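Local coordinates for hypothetical protein ypmQ (Bacillus subtilis, PDB 1XZO), which is needed to insert copper into the active site of cytochrome c oxidase and may also act in copper homeostasis or redox signalling, at residues 7-13 against 146-151. Sequence-based numbering, arbitrary orientation.
Sequences DPLNYEV and GKVLKD
Tyr11 and Val148 pair through their backbones where the short strand 11-12 runs antiparallel along the edge of strand 147-153. Val148 N gives a short bond of 2.7 Å to Tyr11 O, while the return bond from Tyr11 N to Val148 O is weak (3.2 Å); Asn10 and Tyr11 both face Val148 here, a G1 bulge. Beyond the bulge Leu9 N reaches Leu149 O at 2.9 Å. At the far end Val13 N bonds to Gly146 O, and a water bridges that same oxygen to Val13 O. Val148 has CG1 anti to its backbone N (chi1 -173°), which leaves CG2 beside that N, 3.6 Å from Val13 CG2, the two side chains crossing at about a right angle. Tyr11 CD1 touches Val148 CB, and Leu9 CB sits over the centre of the tyrosine ring. Phe115 of helix 109-120 touches Val13 and Phe120 touches Val148. On the other face Lys147 lies alongside Glu12, with its CD 4.0 Å from Asn10 CB, its CE 3.3 Å from Asn10 O and its NZ in a long salt bridge to Glu12 OE2 (3.9 Å). Cutting Lys147 back to an alanine would probably strip this methylene packing from Asn10 and leave the Glu12 carboxylate without its nearby positive charge. Main-chain bonds and apolar packing thus hold this outermost strand on the thioredoxin-like sheet, and the long ion pair adds a looser tie.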
ATOM      1  N   ASP A   7      14.294   8.750 -11.804  1.00 46.84           N
ATOM      2  CA  ASP A   7      13.761   8.303 -13.083  1.00 44.41           C
ATOM      3  C   ASP A   7      12.361   7.747 -12.748  1.00 40.32           C
ATOM      4  O   ASP A   7      12.242   6.542 -12.524  1.00 38.45           O
ATOM      5  CB  ASP A   7      14.641   7.217 -13.698  1.00 44.94           C
ATOM      6  CG  ASP A   7      16.108   7.629 -13.757  1.00 48.07           C
ATOM      7  OD1 ASP A   7      17.004   6.808 -13.398  1.00 50.29           O
ATOM      8  OD2 ASP A   7      16.424   8.776 -14.100  1.00 50.29           O
ATOM      9  N   PRO A   8      11.356   8.625 -12.652  1.00 38.53           N
ATOM     10  CA  PRO A   8      10.024   8.202 -12.196  1.00 35.95           C
ATOM     11  C   PRO A   8       9.355   7.247 -13.158  1.00 35.46           C
ATOM     12  O   PRO A   8       9.512   7.346 -14.390  1.00 35.19           O
ATOM     13  CB  PRO A   8       9.264   9.532 -12.064  1.00 37.00           C
ATOM     14  CG  PRO A   8       9.936  10.471 -12.972  1.00 36.98           C
ATOM     15  CD  PRO A   8      11.348  10.070 -12.922  1.00 37.62           C
ATOM     16  N   LEU A   9       8.669   6.265 -12.580  1.00 31.99           N
ATOM     17  CA  LEU A   9       8.123   5.129 -13.282  1.00 31.48           C
ATOM     18  C   LEU A   9       7.004   5.595 -14.185  1.00 30.81           C
ATOM     19  O   LEU A   9       6.856   5.095 -15.269  1.00 30.66           O
ATOM     20  CB  LEU A   9       7.569   4.126 -12.309  1.00 29.24           C
ATOM     21  CG  LEU A   9       8.612   3.345 -11.471  1.00 28.87           C
ATOM     22  CD1 LEU A   9       7.894   2.423 -10.597  1.00 24.80           C
ATOM     23  CD2 LEU A   9       9.492   2.600 -12.431  1.00 27.21           C
ATOM     24  N   ASN A  10       6.306   6.584 -13.679  1.00 31.96           N
ATOM     25  CA  ASN A  10       5.198   7.244 -14.337  1.00 32.19           C
ATOM     26  C   ASN A  10       4.070   6.299 -14.734  1.00 30.91           C
ATOM     27  O   ASN A  10       3.377   6.603 -15.707  1.00 29.82           O
ATOM     28  CB  ASN A  10       5.698   8.097 -15.541  1.00 33.17           C
ATOM     29  CG  ASN A  10       6.358   9.444 -15.117  1.00 37.34           C
ATOM     30  OD1 ASN A  10       7.049  10.093 -15.936  1.00 41.36           O
ATOM     31  ND2 ASN A  10       6.176   9.854 -13.853  1.00 39.82           N
ATOM     32  N   TYR A  11       3.780   5.244 -13.970  1.00 28.42           N
ATOM     33  CA  TYR A  11       2.615   4.417 -14.318  1.00 27.55           C
ATOM     34  C   TYR A  11       1.345   5.069 -13.877  1.00 27.34           C
ATOM     35  O   TYR A  11       1.303   5.882 -12.968  1.00 26.95           O
ATOM     36  CB  TYR A  11       2.590   3.014 -13.771  1.00 26.96           C
ATOM     37  CG  TYR A  11       3.880   2.216 -13.815  1.00 30.02           C
ATOM     38  CD1 TYR A  11       4.246   1.471 -12.696  1.00 30.85           C
ATOM     39  CD2 TYR A  11       4.756   2.215 -14.949  1.00 31.03           C
ATOM     40  CE1 TYR A  11       5.365   0.687 -12.686  1.00 31.72           C
ATOM     41  CE2 TYR A  11       5.949   1.407 -14.905  1.00 33.37           C
ATOM     42  CZ  TYR A  11       6.203   0.664 -13.763  1.00 32.16           C
ATOM     43  OH  TYR A  11       7.305  -0.147 -13.584  1.00 36.26           O
ATOM     44  N   GLU A  12       0.288   4.834 -14.620  1.00 26.45           N
ATOM     45  CA  GLU A  12      -0.995   5.511 -14.335  1.00 28.00           C
ATOM     46  C   GLU A  12      -1.864   4.590 -13.517  1.00 23.50           C
ATOM     47  O   GLU A  12      -2.197   3.510 -13.929  1.00 23.12           O
ATOM     48  CB  GLU A  12      -1.727   5.849 -15.657  1.00 29.92           C
ATOM     49  CG  GLU A  12      -1.104   7.018 -16.405  1.00 37.69           C
ATOM     50  CD  GLU A  12       0.182   6.681 -17.199  1.00 48.66           C
ATOM     51  OE1 GLU A  12       0.954   5.731 -16.831  1.00 55.13           O
ATOM     52  OE2 GLU A  12       0.452   7.383 -18.212  1.00 54.25           O
ATOM     53  N   VAL A  13      -2.198   5.008 -12.309  1.00 24.01           N
ATOM     54  CA  VAL A  13      -3.072   4.191 -11.465  1.00 21.42           C
ATOM     55  C   VAL A  13      -4.497   4.223 -12.059  1.00 20.30           C
ATOM     56  O   VAL A  13      -4.911   5.263 -12.444  1.00 22.61           O
ATOM     57  CB  VAL A  13      -3.124   4.664 -10.034  1.00 21.31           C
ATOM     58  CG1 VAL A  13      -4.027   3.803  -9.229  1.00 17.39           C
ATOM     59  CG2 VAL A  13      -1.665   4.525  -9.376  1.00 20.57           C
ATOM     60  N   GLY A 146      -1.924  10.870  -9.295  1.00 28.11           N
ATOM     61  CA  GLY A 146      -2.170   9.502  -9.547  1.00 25.15           C
ATOM     62  C   GLY A 146      -1.223   8.737 -10.408  1.00 25.62           C
ATOM     63  O   GLY A 146      -1.542   7.642 -10.877  1.00 25.33           O
ATOM     64  N   LYS A 147       0.013   9.187 -10.494  1.00 25.01           N
ATOM     65  CA  LYS A 147       1.031   8.394 -11.201  1.00 25.40           C
ATOM     66  C   LYS A 147       1.971   7.659 -10.222  1.00 24.25           C
ATOM     67  O   LYS A 147       2.362   8.269  -9.209  1.00 25.57           O
ATOM     68  CB  LYS A 147       1.866   9.269 -12.082  1.00 27.11           C
ATOM     69  CG  LYS A 147       1.219   9.611 -13.411  1.00 33.24           C
ATOM     70  CD  LYS A 147       2.307   9.881 -14.509  1.00 40.22           C
ATOM     71  CE  LYS A 147       1.854   9.545 -15.963  1.00 45.80           C
ATOM     72  NZ  LYS A 147       2.558  10.488 -16.996  1.00 48.52           N
ATOM     73  N   VAL A 148       2.295   6.429 -10.525  1.00 22.28           N
ATOM     74  CA  VAL A 148       3.316   5.673  -9.713  1.00 22.02           C
ATOM     75  C   VAL A 148       4.711   6.257 -10.070  1.00 23.32           C
ATOM     76  O   VAL A 148       5.096   6.332 -11.242  1.00 23.82           O
ATOM     77  CB  VAL A 148       3.281   4.216  -9.954  1.00 21.91           C
ATOM     78  CG1 VAL A 148       4.201   3.486  -9.001  1.00 22.60           C
ATOM     79  CG2 VAL A 148       1.842   3.699  -9.828  1.00 22.19           C
ATOM     80  N   LEU A 149       5.448   6.699  -9.053  1.00 23.07           N
ATOM     81  CA  LEU A 149       6.727   7.364  -9.280  1.00 24.87           C
ATOM     82  C   LEU A 149       7.932   6.471  -8.968  1.00 24.80           C
ATOM     83  O   LEU A 149       8.900   6.522  -9.716  1.00 22.79           O
ATOM     84  CB  LEU A 149       6.819   8.564  -8.398  1.00 26.47           C
ATOM     85  CG  LEU A 149       5.695   9.536  -8.496  1.00 27.57           C
ATOM     86  CD1 LEU A 149       5.945  10.583  -7.431  1.00 29.02           C
ATOM     87  CD2 LEU A 149       5.656  10.124  -9.890  1.00 29.16           C
ATOM     88  N   LYS A 150       7.791   5.569  -7.994  1.00 24.90           N
ATOM     89  CA  LYS A 150       8.856   4.719  -7.503  1.00 26.05           C
ATOM     90  C   LYS A 150       8.327   3.464  -6.861  1.00 25.10           C
ATOM     91  O   LYS A 150       7.196   3.439  -6.307  1.00 23.03           O
ATOM     92  CB  LYS A 150       9.753   5.527  -6.495  1.00 27.99           C
ATOM     93  CG  LYS A 150      11.222   5.524  -6.854  1.00 36.18           C
ATOM     94  CD  LYS A 150      11.606   6.791  -7.609  1.00 41.23           C
ATOM     95  CE  LYS A 150      12.557   6.495  -8.766  1.00 45.82           C
ATOM     96  NZ  LYS A 150      13.938   6.030  -8.348  1.00 45.97           N
ATOM     97  N   ASP A 151       9.165   2.420  -6.871  1.00 22.84           N
ATOM     98  CA  ASP A 151       8.956   1.196  -6.152  1.00 23.35           C
ATOM     99  C   ASP A 151      10.179   0.890  -5.282  1.00 23.56           C
ATOM    100  O   ASP A 151      11.308   1.395  -5.546  1.00 24.94           O
ATOM    101  CB  ASP A 151       8.671  -0.002  -7.023  1.00 23.60           C
ATOM    102  CG  ASP A 151       9.809  -0.375  -7.970  1.00 31.89           C
ATOM    103  OD1 ASP A 151      10.392   0.494  -8.655  1.00 37.28           O
ATOM    104  OD2 ASP A 151      10.212  -1.538  -8.046  1.00 45.18           O
TER
HETATM  105  O   HOH W   1      -3.898   7.669 -12.239  1.00 29.63           O